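Local coordinates for protein methane monooxygenase hydroxylase, MmoD (PDB 6D7K) that is the MmoD component of the soluble methane monooxygenase system, probably associating with the hydroxylase and possibly linked to monooxygenase activity, at residues H[24-28]-H[39-43]. Residues are numbered along the deposited sequence; the frame is centred on the assembly and turned at random.
Sequences RYEAF and EILRD
Tyr25 to Phe28 pair with Glu39 to Arg42 as the antiparallel arms of a beta hairpin, the two central strands of the sheet. Glu26 and Leu41 form a hydrogen-bonded pair, with Leu41 N to Glu26 O at 2.7 Å and Glu26 N to Leu41 O at 2.9 Å; Phe28 and Glu39 form the next. Past the strand end, Asp43 N reaches Arg24 O at 2.8 Å. In this four-stranded meander, Tyr25, Ala27, Ile40 and Arg42 share the face packed against helix 55-74; Ala27 touches Val62, and Ile40 touches Val65 and Leu66. Tyr25 and Arg42 lie side by side, ring and guanidinium planes 70° apart. With Arg42 CG anti to the backbone N (chi1 -172°), the aliphatic chain runs past Tyr25 CE1, and Arg42 NE donates to Tyr25 OH at 2.9 Å, near the guanidinium plane. Arg42 CG lies over one face of the Arg24 guanidinium, toward its rim, while Arg24 NH1 lies 3.3 Å from Asp43 OD2, a salt bridge of charge alone, the oxygen being well out of plane. Arg24 NH2 and Arg42 NE, both donors, are 3.4 Å apart; Asp73 of the helix, salt-bridged to Arg24 NH2 and accepting from Tyr25 OH, probably offsets their charges.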
loop_
_atom_site.group_PDB
_atom_site.type_symbol
_atom_site.label_atom_id
_atom_site.label_comp_id
_atom_site.label_asym_id
_atom_site.label_seq_id
_atom_site.Cartn_x
_atom_site.Cartn_y
_atom_site.Cartn_z
ATOM N N ARG H 24 -10.395 18.448 20.544
ATOM C CA ARG H 24 -9.716 17.576 19.604
ATOM C C ARG H 24 -10.638 16.785 18.690
ATOM O O ARG H 24 -10.231 16.480 17.570
ATOM C CB ARG H 24 -8.803 16.590 20.355
ATOM C CG ARG H 24 -7.310 16.940 20.254
ATOM C CD ARG H 24 -6.429 16.102 21.194
ATOM N NE ARG H 24 -6.488 14.668 20.915
ATOM C CZ ARG H 24 -5.566 13.991 20.235
ATOM N NH1 ARG H 24 -4.501 14.612 19.752
ATOM N NH2 ARG H 24 -5.713 12.686 20.032
ATOM N N TYR H 25 -11.855 16.443 19.108
ATOM C CA TYR H 25 -12.716 15.569 18.315
ATOM C C TYR H 25 -13.960 16.300 17.824
ATOM O O TYR H 25 -14.479 17.185 18.501
ATOM C CB TYR H 25 -13.107 14.337 19.114
ATOM C CG TYR H 25 -11.942 13.394 19.345
ATOM C CD1 TYR H 25 -11.470 12.569 18.318
ATOM C CD2 TYR H 25 -11.310 13.325 20.581
ATOM C CE1 TYR H 25 -10.403 11.696 18.523
ATOM C CE2 TYR H 25 -10.244 12.452 20.796
ATOM C CZ TYR H 25 -9.793 11.645 19.765
ATOM O OH TYR H 25 -8.729 10.794 19.974
ATOM N N GLU H 26 -14.406 15.951 16.619
ATOM C CA GLU H 26 -15.708 16.350 16.107
ATOM C C GLU H 26 -16.407 15.123 15.536
ATOM O O GLU H 26 -15.747 14.209 15.031
ATOM C CB GLU H 26 -15.592 17.421 15.025
ATOM C CG GLU H 26 -15.043 18.731 15.537
ATOM C CD GLU H 26 -15.300 19.892 14.588
ATOM O OE1 GLU H 26 -14.760 19.869 13.457
ATOM O OE2 GLU H 26 -16.050 20.825 14.978
ATOM N N ALA H 27 -17.743 15.097 15.605
ATOM C CA ALA H 27 -18.500 14.023 14.966
ATOM C C ALA H 27 -19.752 14.581 14.307
ATOM O O ALA H 27 -20.467 15.388 14.902
ATOM C CB ALA H 27 -18.874 12.931 15.970
ATOM N N PHE H 28 -20.012 14.154 13.081
ATOM C CA PHE H 28 -21.187 14.583 12.345
ATOM C C PHE H 28 -22.070 13.375 12.072
ATOM O O PHE H 28 -21.604 12.233 12.081
ATOM C CB PHE H 28 -20.800 15.273 11.032
ATOM C CG PHE H 28 -20.019 16.561 11.229
ATOM C CD1 PHE H 28 -18.636 16.538 11.435
ATOM C CD2 PHE H 28 -20.667 17.793 11.215
ATOM C CE1 PHE H 28 -17.929 17.726 11.624
ATOM C CE2 PHE H 28 -19.961 18.972 11.420
ATOM C CZ PHE H 28 -18.595 18.940 11.614
ATOM N N GLU H 39 -19.491 10.366 11.034
ATOM C CA GLU H 39 -18.035 10.392 10.923
ATOM C C GLU H 39 -17.442 11.099 12.131
ATOM O O GLU H 39 -18.069 11.982 12.728
ATOM C CB GLU H 39 -17.570 11.095 9.655
ATOM C CG GLU H 39 -18.496 12.193 9.254
ATOM C CD GLU H 39 -17.931 13.059 8.151
ATOM O OE1 GLU H 39 -18.626 14.023 7.733
ATOM O OE2 GLU H 39 -16.798 12.771 7.699
ATOM N N ILE H 40 -16.219 10.715 12.475
ATOM C CA ILE H 40 -15.486 11.289 13.593
ATOM C C ILE H 40 -14.193 11.884 13.056
ATOM O O ILE H 40 -13.499 11.242 12.256
ATOM C CB ILE H 40 -15.194 10.231 14.667
ATOM C CG1 ILE H 40 -16.501 9.585 15.137
ATOM C CG2 ILE H 40 -14.402 10.855 15.824
ATOM C CD1 ILE H 40 -16.296 8.410 16.105
ATOM N N LEU H 41 -13.868 13.107 13.483
ATOM C CA LEU H 41 -12.628 13.766 13.071
ATOM C C LEU H 41 -11.771 14.028 14.292
ATOM O O LEU H 41 -12.284 14.360 15.367
ATOM C CB LEU H 41 -12.867 15.079 12.331
ATOM C CG LEU H 41 -13.575 15.044 10.976
ATOM C CD1 LEU H 41 -14.891 14.338 11.077
ATOM C CD2 LEU H 41 -13.806 16.459 10.455
ATOM N N ARG H 42 -10.464 13.840 14.130
ATOM C CA ARG H 42 -9.484 14.157 15.162
ATOM C C ARG H 42 -8.594 15.258 14.623
ATOM O O ARG H 42 -8.046 15.129 13.525
ATOM C CB ARG H 42 -8.650 12.940 15.559
ATOM C CG ARG H 42 -7.775 13.211 16.761
ATOM C CD ARG H 42 -6.678 12.185 16.941
ATOM N NE ARG H 42 -7.167 10.939 17.518
ATOM C CZ ARG H 42 -7.254 9.797 16.841
ATOM N NH1 ARG H 42 -6.878 9.765 15.559
ATOM N NH2 ARG H 42 -7.710 8.687 17.438
ATOM N N ASP H 43 -8.466 16.340 15.387
ATOM C CA ASP H 43 -7.680 17.508 14.986
ATOM C C ASP H 43 -7.998 17.904 13.544
ATOM O O ASP H 43 -7.126 18.302 12.774
ATOM C CB ASP H 43 -6.177 17.260 15.175
ATOM C CG ASP H 43 -5.808 16.840 16.607
ATOM O OD1 ASP H 43 -6.187 17.547 17.573
ATOM O OD2 ASP H 43 -5.125 15.797 16.761
#